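Local coordinates for protein beta-glucosidase (Saccharopolyspora erythraea D, PDB 5M6G) that probably hydrolyses terminal, non-reducing beta-D-glucosyl residues to release beta-D-glucose, as a glycoside hydrolase of family 3, at residues Ala288-Val293 with Val332-Asp337; Val536-Gly541 with Asn554-Ser559; Leu544-Glu549 with Met585-Ser590. All blocks are in the same frame, centred on the assembly; numbering follows the deposited sequence. Where two conformers were deposited one is given.

How the interactions relate
Interaction 1 lies in the family 3 N-terminal domain, while interactions 2 and 3 lie in the C-terminal domain, their centres about 42 and 39 Å from its own. Interactions 1 and 2 are buried: the first joins two helix ends by apolar and carbonyl contacts without a hydrogen bond between them, the second joins two parallel strands by four backbone hydrogen bonds. Interaction 3 is partly buried and links two irregular loops through water, a weak indole bond and sulfur packing. It adjoins interaction 2, with centres about 12 Å apart: Ile546 packs on Leu556, and Trp587 on Thr538 and Ala558, so the loops cover part of the face carrying these three strand residues.

Interaction 1. Residues Ala288-Val293 with Val332-Asp337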
ATOM      1  N   ALA A 288      13.478  16.456  -7.302  1.00 14.81           N
ATOM      2  CA  ALA A 288      14.093  17.761  -7.535  1.00 17.37           C
ATOM      3  C   ALA A 288      13.145  18.736  -8.213  1.00 18.60           C
ATOM      4  O   ALA A 288      13.578  19.824  -8.608  1.00 19.01           O
ATOM      5  CB  ALA A 288      15.375  17.627  -8.365  1.00 15.16           C
ATOM      6  N   SER A 289      11.863  18.390  -8.351  1.00 16.59           N
ATOM      7  CA  SER A 289      10.938  19.192  -9.155  1.00 16.62           C
ATOM      8  C   SER A 289      10.321  20.272  -8.280  1.00 16.59           C
ATOM      9  O   SER A 289       9.274  20.083  -7.659  1.00 16.04           O
ATOM     10  CB  SER A 289       9.865  18.321  -9.795  1.00 15.53           C
ATOM     11  OG  SER A 289       8.937  19.142 -10.500  1.00 18.18           O
ATOM     12  N   THR A 290      10.978  21.431  -8.238  1.00 17.09           N
ATOM     13  CA  THR A 290      10.380  22.581  -7.574  1.00 17.79           C
ATOM     14  C   THR A 290       8.997  22.880  -8.143  1.00 14.24           C
ATOM     15  O   THR A 290       8.069  23.229  -7.403  1.00 14.62           O
ATOM     16  CB  THR A 290      11.300  23.797  -7.718  1.00 19.73           C
ATOM     17  OG1 THR A 290      12.621  23.446  -7.283  1.00 19.54           O
ATOM     18  CG2 THR A 290      10.799  24.956  -6.876  1.00 16.38           C
ATOM     19  N   TYR A 291       8.834  22.727  -9.460  1.00 14.83           N
ATOM     20  CA  TYR A 291       7.553  23.042 -10.077  1.00 14.51           C
ATOM     21  C   TYR A 291       6.451  22.129  -9.544  1.00 12.98           C
ATOM     22  O   TYR A 291       5.418  22.604  -9.058  1.00 15.07           O
ATOM     23  CB  TYR A 291       7.648  22.946 -11.608  1.00 14.48           C
ATOM     24  CG  TYR A 291       6.312  23.157 -12.286  1.00 15.31           C
ATOM     25  CD1 TYR A 291       5.657  24.378 -12.193  1.00 16.61           C
ATOM     26  CD2 TYR A 291       5.699  22.130 -13.004  1.00 15.56           C
ATOM     27  CE1 TYR A 291       4.429  24.583 -12.789  1.00 15.62           C
ATOM     28  CE2 TYR A 291       4.466  22.322 -13.612  1.00 17.24           C
ATOM     29  CZ  TYR A 291       3.840  23.555 -13.506  1.00 21.78           C
ATOM     30  OH  TYR A 291       2.616  23.761 -14.103  1.00 19.27           O
ATOM     31  N   LEU A 292       6.658  20.813  -9.602  1.00 11.30           N
ATOM     32  CA  LEU A 292       5.568  19.922  -9.218  1.00 13.60           C
ATOM     33  C   LEU A 292       5.357  19.911  -7.709  1.00 14.63           C
ATOM     34  O   LEU A 292       4.212  19.888  -7.245  1.00 14.04           O
ATOM     35  CB  LEU A 292       5.815  18.505  -9.750  1.00 13.36           C
ATOM     36  CG  LEU A 292       5.686  18.359 -11.269  1.00 14.13           C
ATOM     37  CD1 LEU A 292       5.862  16.911 -11.694  1.00 14.94           C
ATOM     38  CD2 LEU A 292       4.336  18.884 -11.744  1.00 12.83           C
ATOM     39  N   VAL A 293       6.437  19.948  -6.925  1.00 14.16           N
ATOM     40  CA  VAL A 293       6.301  19.809  -5.472  1.00 15.17           C
ATOM     41  C   VAL A 293       5.962  21.148  -4.826  1.00 15.41           C
ATOM     42  O   VAL A 293       5.010  21.256  -4.045  1.00 16.58           O
ATOM     43  CB  VAL A 293       7.579  19.203  -4.859  1.00 14.98           C
ATOM     44  CG1 VAL A 293       7.449  19.123  -3.345  1.00 14.25           C
ATOM     45  CG2 VAL A 293       7.839  17.828  -5.421  1.00 11.30           C
ATOM     46  N   VAL A 332      15.682  19.587  -0.878  1.00 11.34           N
ATOM     47  CA  VAL A 332      15.103  20.526   0.077  1.00 15.44           C
ATOM     48  C   VAL A 332      14.515  21.733  -0.651  1.00 12.60           C
ATOM     49  O   VAL A 332      13.408  22.187  -0.335  1.00 12.55           O
ATOM     50  CB  VAL A 332      16.147  20.948   1.133  1.00 16.70           C
ATOM     51  CG1 VAL A 332      15.566  22.002   2.059  1.00 16.03           C
ATOM     52  CG2 VAL A 332      16.628  19.731   1.951  1.00 16.07           C
ATOM     53  N   ASN A 333      15.242  22.286  -1.629  1.00 15.33           N
ATOM     54  CA  ASN A 333      14.716  23.461  -2.322  1.00 15.72           C
ATOM     55  C   ASN A 333      13.553  23.112  -3.236  1.00 15.94           C
ATOM     56  O   ASN A 333      12.771  24.000  -3.590  1.00 17.16           O
ATOM     57  CB  ASN A 333      15.821  24.177  -3.115  1.00 13.13           C
ATOM     58  CG  ASN A 333      16.735  25.006  -2.215  1.00 17.04           C
ATOM     59  OD1 ASN A 333      16.321  25.449  -1.148  1.00 19.37           O
ATOM     60  ND2 ASN A 333      17.978  25.207  -2.638  1.00 17.50           N
ATOM     61  N   ALA A 334      13.400  21.844  -3.611  1.00 16.24           N
ATOM     62  CA  ALA A 334      12.204  21.463  -4.351  1.00 14.70           C
ATOM     63  C   ALA A 334      10.942  21.595  -3.508  1.00 19.81           C
ATOM     64  O   ALA A 334       9.842  21.632  -4.070  1.00 15.44           O
ATOM     65  CB  ALA A 334      12.336  20.033  -4.887  1.00 15.92           C
ATOM     66  N   GLY A 335      11.065  21.679  -2.177  1.00 13.94           N
ATOM     67  CA  GLY A 335       9.908  21.831  -1.319  1.00  9.66           C
ATOM     68  C   GLY A 335       9.593  20.638  -0.427  1.00 11.86           C
ATOM     69  O   GLY A 335       8.580  20.678   0.278  1.00 14.49           O
ATOM     70  N   ILE A 336      10.415  19.587  -0.427  1.00 11.99           N
ATOM     71  CA  ILE A 336      10.174  18.442   0.450  1.00 11.93           C
ATOM     72  C   ILE A 336      10.490  18.817   1.896  1.00 12.25           C
ATOM     73  O   ILE A 336      11.474  19.511   2.179  1.00 13.73           O
ATOM     74  CB  ILE A 336      10.994  17.230  -0.028  1.00 11.93           C
ATOM     75  CG1 ILE A 336      10.512  16.795  -1.414  1.00 13.89           C
ATOM     76  CG2 ILE A 336      10.889  16.045   0.959  1.00 12.04           C
ATOM     77  CD1 ILE A 336      11.254  15.606  -1.985  1.00 12.83           C
ATOM     78  N   ASP A 337       9.657  18.356   2.825  1.00 13.74           N
ATOM     79  CA  ASP A 337       9.758  18.749   4.231  1.00 11.42           C
ATOM     80  C   ASP A 337      10.530  17.763   5.091  1.00 13.47           C
ATOM     81  O   ASP A 337      11.253  18.179   6.004  1.00 12.26           O
ATOM     82  CB  ASP A 337       8.362  18.925   4.829  1.00 13.36           C
ATOM     83  CG  ASP A 337       7.525  19.910   4.057  1.00 12.48           C
ATOM     84  OD1 ASP A 337       8.009  21.037   3.801  1.00 13.65           O
ATOM     85  OD2 ASP A 337       6.389  19.551   3.681  1.00 13.80           O
TER
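Thr290 and Ala334 bring their backbones to 3.9 Å, CA to CA, where the first turn of helix 290-300 meets the last turn of helix 325-334, and no hydrogen bond crosses between them. The methyl CB of Ala334 lies against the chain just before the first helix, 3.7 Å from Ala288 C. From that helix, Thr290 OG1, which sits beside its own backbone N, touches Ala334 CA at 3.6 Å. Val293 points at the partner segment: its CB is 3.4 Å from Ala334 O, and CG1, trans to the backbone N (chi1 177°), passes along Gly335, 3.9 Å from Gly335 C, toward Ile336 CG1 at 4.3 Å. These are helix ends of the TIM-barrel domain. Ser289 is the N-cap of helix 290-300, its OG accepting from Leu292 N at 3.0 Å. Gly335 closes helix 325-334 in a Schellman motif; its positive phi (112°) takes the chain out of the helix, and the Ile336 side chain then comes to Val293. Val293 and Ile336 both pack on Val307 of strand 306-308. Beyond the contact, Asn333 ND2 bonds to Arg360 O, and Lys298 from the first helix reaches Gly335 O and Asp337.

Interaction 2. Residues Val536-Gly541 with Asn554-Ser559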
ATOM      1  N   VAL A 536     -10.877 -21.842 -13.045  1.00 16.46           N
ATOM      2  CA  VAL A 536      -9.557 -21.261 -12.860  1.00 14.64           C
ATOM      3  C   VAL A 536      -9.697 -19.993 -12.027  1.00 13.39           C
ATOM      4  O   VAL A 536     -10.572 -19.154 -12.277  1.00 10.20           O
ATOM      5  CB  VAL A 536      -8.867 -20.994 -14.210  1.00 17.65           C
ATOM      6  CG1 VAL A 536      -7.577 -20.221 -13.998  1.00 11.10           C
ATOM      7  CG2 VAL A 536      -8.589 -22.340 -14.917  1.00 13.00           C
ATOM      8  N   VAL A 537      -8.848 -19.868 -11.018  1.00 11.81           N
ATOM      9  CA  VAL A 537      -8.859 -18.733 -10.111  1.00 11.88           C
ATOM     10  C   VAL A 537      -7.483 -18.094 -10.172  1.00 11.57           C
ATOM     11  O   VAL A 537      -6.482 -18.751  -9.871  1.00 15.42           O
ATOM     12  CB  VAL A 537      -9.206 -19.166  -8.677  1.00  9.16           C
ATOM     13  CG1 VAL A 537      -9.262 -17.947  -7.760  1.00 12.79           C
ATOM     14  CG2 VAL A 537     -10.525 -19.924  -8.666  1.00 10.82           C
ATOM     15  N   THR A 538      -7.418 -16.830 -10.595  1.00 11.41           N
ATOM     16  CA  THR A 538      -6.136 -16.141 -10.673  1.00 11.14           C
ATOM     17  C   THR A 538      -5.908 -15.391  -9.365  1.00 13.46           C
ATOM     18  O   THR A 538      -6.719 -14.544  -8.974  1.00 13.45           O
ATOM     19  CB  THR A 538      -6.047 -15.185 -11.872  1.00 11.41           C
ATOM     20  OG1 THR A 538      -7.112 -14.223 -11.834  1.00 15.41           O
ATOM     21  CG2 THR A 538      -6.082 -15.963 -13.195  1.00 10.05           C
ATOM     22  N   VAL A 539      -4.835 -15.742  -8.674  1.00 10.49           N
ATOM     23  CA  VAL A 539      -4.322 -14.960  -7.555  1.00 11.41           C
ATOM     24  C   VAL A 539      -3.131 -14.196  -8.108  1.00 12.66           C
ATOM     25  O   VAL A 539      -2.081 -14.786  -8.383  1.00 12.20           O
ATOM     26  CB  VAL A 539      -3.935 -15.850  -6.366  1.00  9.09           C
ATOM     27  CG1 VAL A 539      -3.173 -15.038  -5.287  1.00 10.16           C
ATOM     28  CG2 VAL A 539      -5.170 -16.465  -5.761  1.00  8.89           C
ATOM     29  N   SER A 540      -3.296 -12.889  -8.302  1.00 10.30           N
ATOM     30  CA  SER A 540      -2.293 -12.112  -9.016  1.00 10.30           C
ATOM     31  C   SER A 540      -2.445 -10.648  -8.654  1.00 12.88           C
ATOM     32  O   SER A 540      -3.501 -10.214  -8.197  1.00 13.21           O
ATOM     33  CB  SER A 540      -2.436 -12.282 -10.531  1.00 11.85           C
ATOM     34  OG  SER A 540      -3.664 -11.728 -10.982  1.00 12.30           O
ATOM     35  N   GLY A 541      -1.392  -9.880  -8.911  1.00 10.72           N
ATOM     36  CA  GLY A 541      -1.459  -8.449  -8.687  1.00 12.64           C
ATOM     37  C   GLY A 541      -1.932  -7.619  -9.863  1.00  8.88           C
ATOM     38  O   GLY A 541      -1.923  -6.386  -9.787  1.00 11.19           O
ATOM     39  N   ASN A 554     -13.812 -23.636 -17.995  1.00 16.47           N
ATOM     40  CA  ASN A 554     -15.255 -23.540 -17.799  1.00 14.37           C
ATOM     41  C   ASN A 554     -15.638 -22.295 -17.017  1.00 18.59           C
ATOM     42  O   ASN A 554     -16.720 -21.734 -17.234  1.00 14.90           O
ATOM     43  CB  ASN A 554     -15.767 -24.800 -17.108  1.00 14.71           C
ATOM     44  CG  ASN A 554     -15.503 -26.032 -17.926  1.00 14.89           C
ATOM     45  OD1 ASN A 554     -14.431 -26.629 -17.837  1.00 14.87           O
ATOM     46  ND2 ASN A 554     -16.461 -26.398 -18.774  1.00 19.14           N
ATOM     47  N   ALA A 555     -14.785 -21.856 -16.098  1.00 14.46           N
ATOM     48  CA  ALA A 555     -15.005 -20.591 -15.423  1.00 15.05           C
ATOM     49  C   ALA A 555     -13.658 -19.963 -15.134  1.00 14.33           C
ATOM     50  O   ALA A 555     -12.648 -20.658 -15.006  1.00 13.87           O
ATOM     51  CB  ALA A 555     -15.799 -20.743 -14.118  1.00 14.77           C
ATOM     52  N   LEU A 556     -13.658 -18.633 -15.061  1.00 14.04           N
ATOM     53  CA  LEU A 556     -12.483 -17.854 -14.697  1.00 10.83           C
ATOM     54  C   LEU A 556     -12.914 -16.826 -13.666  1.00 13.59           C
ATOM     55  O   LEU A 556     -13.820 -16.026 -13.930  1.00 13.46           O
ATOM     56  CB  LEU A 556     -11.870 -17.166 -15.920  1.00 13.83           C
ATOM     57  CG  LEU A 556     -10.791 -16.154 -15.532  1.00 14.90           C
ATOM     58  CD1 LEU A 556      -9.631 -16.876 -14.837  1.00 14.03           C
ATOM     59  CD2 LEU A 556     -10.317 -15.400 -16.745  1.00 14.76           C
ATOM     60  N   LEU A 557     -12.270 -16.849 -12.499  1.00 12.30           N
ATOM     61  CA  LEU A 557     -12.536 -15.906 -11.420  1.00 13.50           C
ATOM     62  C   LEU A 557     -11.222 -15.229 -11.071  1.00 14.66           C
ATOM     63  O   LEU A 557     -10.229 -15.913 -10.801  1.00 13.39           O
ATOM     64  CB  LEU A 557     -13.122 -16.618 -10.197  1.00 13.43           C
ATOM     65  CG  LEU A 557     -13.448 -15.746  -8.971  1.00 16.39           C
ATOM     66  CD1 LEU A 557     -14.767 -15.001  -9.186  1.00 12.40           C
ATOM     67  CD2 LEU A 557     -13.492 -16.602  -7.712  1.00 13.22           C
ATOM     68  N   ALA A 558     -11.200 -13.898 -11.132  1.00  9.33           N
ATOM     69  CA  ALA A 558     -10.015 -13.124 -10.767  1.00  9.20           C
ATOM     70  C   ALA A 558     -10.115 -12.757  -9.292  1.00 11.90           C
ATOM     71  O   ALA A 558     -11.062 -12.080  -8.881  1.00 15.12           O
ATOM     72  CB  ALA A 558      -9.891 -11.865 -11.627  1.00 15.82           C
ATOM     73  N   SER A 559      -9.145 -13.200  -8.496  0.51 10.97           N
ATOM     74  CA  SER A 559      -9.187 -12.999  -7.055  0.51 12.21           C
ATOM     75  C   SER A 559      -8.213 -11.944  -6.559  0.51 10.69           C
ATOM     76  O   SER A 559      -8.312 -11.541  -5.393  0.51  9.97           O
ATOM     77  CB  SER A 559      -8.908 -14.319  -6.319  0.51 11.85           C
ATOM     78  OG  SER A 559      -9.966 -15.237  -6.531  0.51 12.14           O
TER
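Val536 to Thr538 pair in parallel with Leu556 to Ala558, the strand axes 4.7 Å apart at closest and 19° from parallel. Four backbone bonds alternate between the strands: Val536 N to Ala555 O, Leu557 N to Val536 O, Thr538 N to Leu557 O and Ser559 N to Thr538 O, the last 2.8 Å long. Side chains pack tightly on the face carrying Val536, Leu556, Thr538 and Ala558. Here Thr538 holds OG1 between its backbone N and carbonyl carbon (chi1 57°), which lays the hydroxyl 3.3 Å from Ala558 CA and turns CG2 to Leu556 CD1 at 4.0 Å. The same CD1 touches Val536 CG1, also at 4.0 Å. On the other face Ser559 CB comes to 3.9 Å from Val537 CG1, but Val537 CG1 and Leu557 CD2 stay 4.4 Å apart. Val539, its CB directed away, touches Ser559 loosely before the segments diverge at Ser540; this looser part is buried too. In the mostly parallel six-stranded sheet of the C-terminal domain, strand 493-499 flanks Val537 and Val539, antiparallel strand 414-418 borders Leu556 and Ala558, and helix 567-573 covers Leu557.

Interaction 3. Residues Leu544-Glu549 with Met585-Ser590; sequences LDIAGE and MTWMRS
Water 1 is gripped by three groups from the two loops: it donates to Asp545 OD1 at 2.6 Å and to Met588 O at 2.8 Å, and accepts from Ile546 N at 2.8 Å. It thereby ties the aspartate and the backbone beside it to the facing loop 585-590. A second water donates to the other carboxylate oxygen, Asp545 OD2, and reaches Ser590 OG in a long, weak bond. Asp545 swings its CG trans to the backbone N (chi1 -167°), which carries the carboxylate over to Arg589 and Ser590. Met588 crosses Asp545 at about a right angle and sets SD 3.9 Å from Asp545 CB; a bend at chi3 (96°) then curls CE back toward the carbonyl carbon of Leu544. Ala547 directs its methyl at Arg589 O. At the other end of the contact Trp587 NE1 donates to Leu544 O at 2.8 Å, but the N-H...O angle is only 127° and the bond is weak. Ile546 lies across the same indole, its CD1 3.7 Å from Trp587 CZ2. The ring also packs on Ala558 and Trp560 of strand 555-560, which joins loop 585-590 to the sheet of the C-terminal domain. Either side of Trp587 in sequence, Thr586 OG1 bonds to Glu199 and Met588 lies near Ile596, two residues that with Asn597 form a magnesium site. The donors round both oxygens, including a weak N-H from Phe591 at OD2, are consistent with an ionised Asp545. On its side of the contact ordered water carries most of the polar linkage beside sulfur packing, while the indole combines a weak bond to the Leu544 backbone with packing on Ile546.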
ATOM      1  N   LEU A 544      -3.259 -11.041 -16.136  1.00 14.61           N
ATOM      2  CA  LEU A 544      -2.242 -11.922 -16.687  1.00 13.42           C
ATOM      3  C   LEU A 544      -2.626 -12.289 -18.113  1.00 11.81           C
ATOM      4  O   LEU A 544      -3.804 -12.279 -18.475  1.00 13.57           O
ATOM      5  CB  LEU A 544      -2.078 -13.199 -15.844  1.00 11.19           C
ATOM      6  CG  LEU A 544      -1.654 -13.009 -14.392  1.00 15.60           C
ATOM      7  CD1 LEU A 544      -1.500 -14.387 -13.715  1.00 17.92           C
ATOM      8  CD2 LEU A 544      -0.370 -12.181 -14.275  1.00 11.18           C
ATOM      9  N   ASP A 545      -1.621 -12.620 -18.917  1.00 13.43           N
ATOM     10  CA  ASP A 545      -1.807 -12.868 -20.349  1.00 13.80           C
ATOM     11  C   ASP A 545      -2.328 -14.290 -20.547  1.00 16.99           C
ATOM     12  O   ASP A 545      -1.556 -15.251 -20.556  1.00 18.68           O
ATOM     13  CB  ASP A 545      -0.489 -12.642 -21.075  1.00 15.03           C
ATOM     14  CG  ASP A 545      -0.651 -12.559 -22.581  1.00 17.72           C
ATOM     15  OD1 ASP A 545      -1.801 -12.570 -23.078  1.00 17.25           O
ATOM     16  OD2 ASP A 545       0.389 -12.463 -23.262  1.00 22.35           O
ATOM     17  N   ILE A 546      -3.649 -14.425 -20.701  1.00 13.20           N
ATOM     18  CA  ILE A 546      -4.319 -15.721 -20.698  1.00 19.63           C
ATOM     19  C   ILE A 546      -5.198 -15.930 -21.916  1.00 21.02           C
ATOM     20  O   ILE A 546      -5.910 -16.937 -21.980  1.00 16.68           O
ATOM     21  CB  ILE A 546      -5.171 -15.895 -19.430  1.00 16.53           C
ATOM     22  CG1 ILE A 546      -6.204 -14.763 -19.394  1.00 16.57           C
ATOM     23  CG2 ILE A 546      -4.292 -15.942 -18.187  1.00 17.28           C
ATOM     24  CD1 ILE A 546      -7.196 -14.882 -18.331  1.00 20.98           C
ATOM     25  N   ALA A 547      -5.214 -14.987 -22.861  1.00 18.63           N
ATOM     26  CA  ALA A 547      -6.196 -15.033 -23.940  1.00 18.12           C
ATOM     27  C   ALA A 547      -6.066 -16.291 -24.784  1.00 22.04           C
ATOM     28  O   ALA A 547      -7.055 -16.750 -25.364  1.00 20.37           O
ATOM     29  CB  ALA A 547      -6.065 -13.796 -24.829  1.00 17.00           C
ATOM     30  N   GLY A 548      -4.863 -16.859 -24.877  1.00 18.67           N
ATOM     31  CA  GLY A 548      -4.693 -18.049 -25.688  1.00 20.95           C
ATOM     32  C   GLY A 548      -5.256 -19.304 -25.058  1.00 25.70           C
ATOM     33  O   GLY A 548      -5.459 -20.298 -25.762  1.00 26.30           O
ATOM     34  N   GLU A 549      -5.524 -19.277 -23.745  1.00 20.60           N
ATOM     35  CA  GLU A 549      -5.995 -20.446 -23.011  1.00 20.21           C
ATOM     36  C   GLU A 549      -7.404 -20.317 -22.455  1.00 19.94           C
ATOM     37  O   GLU A 549      -8.017 -21.347 -22.158  1.00 20.21           O
ATOM     38  CB  GLU A 549      -5.058 -20.769 -21.831  1.00 23.48           C
ATOM     39  CG  GLU A 549      -3.660 -21.219 -22.238  1.00 29.22           C
ATOM     40  CD  GLU A 549      -2.772 -20.056 -22.638  1.00 33.41           C
ATOM     41  OE1 GLU A 549      -2.397 -19.270 -21.741  1.00 41.66           O
ATOM     42  OE2 GLU A 549      -2.462 -19.913 -23.844  1.00 36.43           O
ATOM     43  N   MET A 585      -8.787  -2.624 -14.085  1.00 16.29           N
ATOM     44  CA  MET A 585      -7.839  -2.453 -15.179  1.00 13.69           C
ATOM     45  C   MET A 585      -8.402  -3.152 -16.407  1.00 16.98           C
ATOM     46  O   MET A 585      -9.102  -4.162 -16.291  1.00 16.82           O
ATOM     47  CB  MET A 585      -6.439  -3.045 -14.868  1.00 15.61           C
ATOM     48  CG  MET A 585      -5.493  -2.199 -13.990  1.00 19.17           C
ATOM     49  SD  MET A 585      -6.103  -2.044 -12.309  1.00 27.95           S
ATOM     50  CE  MET A 585      -4.691  -1.407 -11.385  1.00 18.14           C
ATOM     51  N   THR A 586      -8.090  -2.609 -17.581  1.00 15.31           N
ATOM     52  CA  THR A 586      -8.432  -3.270 -18.834  1.00 14.86           C
ATOM     53  C   THR A 586      -7.571  -4.521 -19.014  1.00 13.76           C
ATOM     54  O   THR A 586      -6.358  -4.489 -18.793  1.00 14.85           O
ATOM     55  CB  THR A 586      -8.226  -2.296 -19.998  1.00 14.08           C
ATOM     56  OG1 THR A 586      -9.137  -1.195 -19.872  1.00 17.21           O
ATOM     57  CG2 THR A 586      -8.465  -2.975 -21.319  1.00 13.23           C
ATOM     58  N   TRP A 587      -8.187  -5.628 -19.418  1.00 13.64           N
ATOM     59  CA  TRP A 587      -7.501  -6.918 -19.475  1.00 13.13           C
ATOM     60  C   TRP A 587      -7.036  -7.207 -20.900  1.00 14.51           C
ATOM     61  O   TRP A 587      -7.861  -7.326 -21.813  1.00 14.28           O
ATOM     62  CB  TRP A 587      -8.412  -8.036 -18.971  1.00 12.68           C
ATOM     63  CG  TRP A 587      -7.678  -9.281 -18.583  1.00 15.93           C
ATOM     64  CD1 TRP A 587      -6.905 -10.071 -19.392  1.00 16.86           C
ATOM     65  CD2 TRP A 587      -7.657  -9.894 -17.283  1.00 12.89           C
ATOM     66  NE1 TRP A 587      -6.401 -11.139 -18.670  1.00 14.93           N
ATOM     67  CE2 TRP A 587      -6.847 -11.048 -17.374  1.00 14.61           C
ATOM     68  CE3 TRP A 587      -8.241  -9.575 -16.051  1.00 13.77           C
ATOM     69  CZ2 TRP A 587      -6.602 -11.877 -16.281  1.00 13.94           C
ATOM     70  CZ3 TRP A 587      -7.997 -10.410 -14.963  1.00 15.19           C
ATOM     71  CH2 TRP A 587      -7.191 -11.543 -15.088  1.00 13.96           C
ATOM     72  N   MET A 588      -5.727  -7.400 -21.069  1.00 13.13           N
ATOM     73  CA  MET A 588      -5.112  -7.498 -22.391  1.00 11.80           C
ATOM     74  C   MET A 588      -5.560  -8.746 -23.163  1.00 15.15           C
ATOM     75  O   MET A 588      -5.770  -9.823 -22.590  1.00 13.79           O
ATOM     76  CB  MET A 588      -3.588  -7.522 -22.248  1.00 13.62           C
ATOM     77  CG  MET A 588      -3.063  -8.852 -21.681  1.00 16.48           C
ATOM     78  SD  MET A 588      -1.371  -8.840 -21.097  1.00 19.10           S
ATOM     79  CE  MET A 588      -1.618  -8.538 -19.341  1.00 14.00           C
ATOM     80  N   ARG A 589      -5.691  -8.594 -24.494  1.00 11.76           N
ATOM     81  CA  ARG A 589      -5.718  -9.755 -25.381  1.00 14.13           C
ATOM     82  C   ARG A 589      -4.319 -10.306 -25.587  1.00 17.07           C
ATOM     83  O   ARG A 589      -4.151 -11.489 -25.904  1.00 14.87           O
ATOM     84  CB  ARG A 589      -6.295  -9.408 -26.760  1.00 14.55           C
ATOM     85  CG  ARG A 589      -7.791  -9.310 -26.830  1.00 18.68           C
ATOM     86  CD  ARG A 589      -8.273  -9.187 -28.285  1.00 14.29           C
ATOM     87  NE  ARG A 589      -9.681  -8.814 -28.309  1.00 14.01           N
ATOM     88  CZ  ARG A 589     -10.680  -9.662 -28.104  1.00 14.74           C
ATOM     89  NH1 ARG A 589     -10.430 -10.946 -27.856  1.00 14.71           N
ATOM     90  NH2 ARG A 589     -11.930  -9.222 -28.131  1.00 17.71           N
ATOM     91  N   SER A 590      -3.317  -9.450 -25.430  1.00 15.84           N
ATOM     92  CA  SER A 590      -1.942  -9.803 -25.726  1.00 14.29           C
ATOM     93  C   SER A 590      -1.034  -8.875 -24.937  1.00 16.81           C
ATOM     94  O   SER A 590      -1.331  -7.686 -24.796  1.00 15.50           O
ATOM     95  CB  SER A 590      -1.658  -9.683 -27.228  1.00 18.38           C
ATOM     96  OG  SER A 590      -0.272  -9.651 -27.473  1.00 20.12           O
TER
HETATM   97  O   HOH W   1      -4.319 -12.243 -22.344  1.00 16.47           O
HETATM   98  O   HOH W   2       0.665 -12.375 -25.735  1.00 21.12           O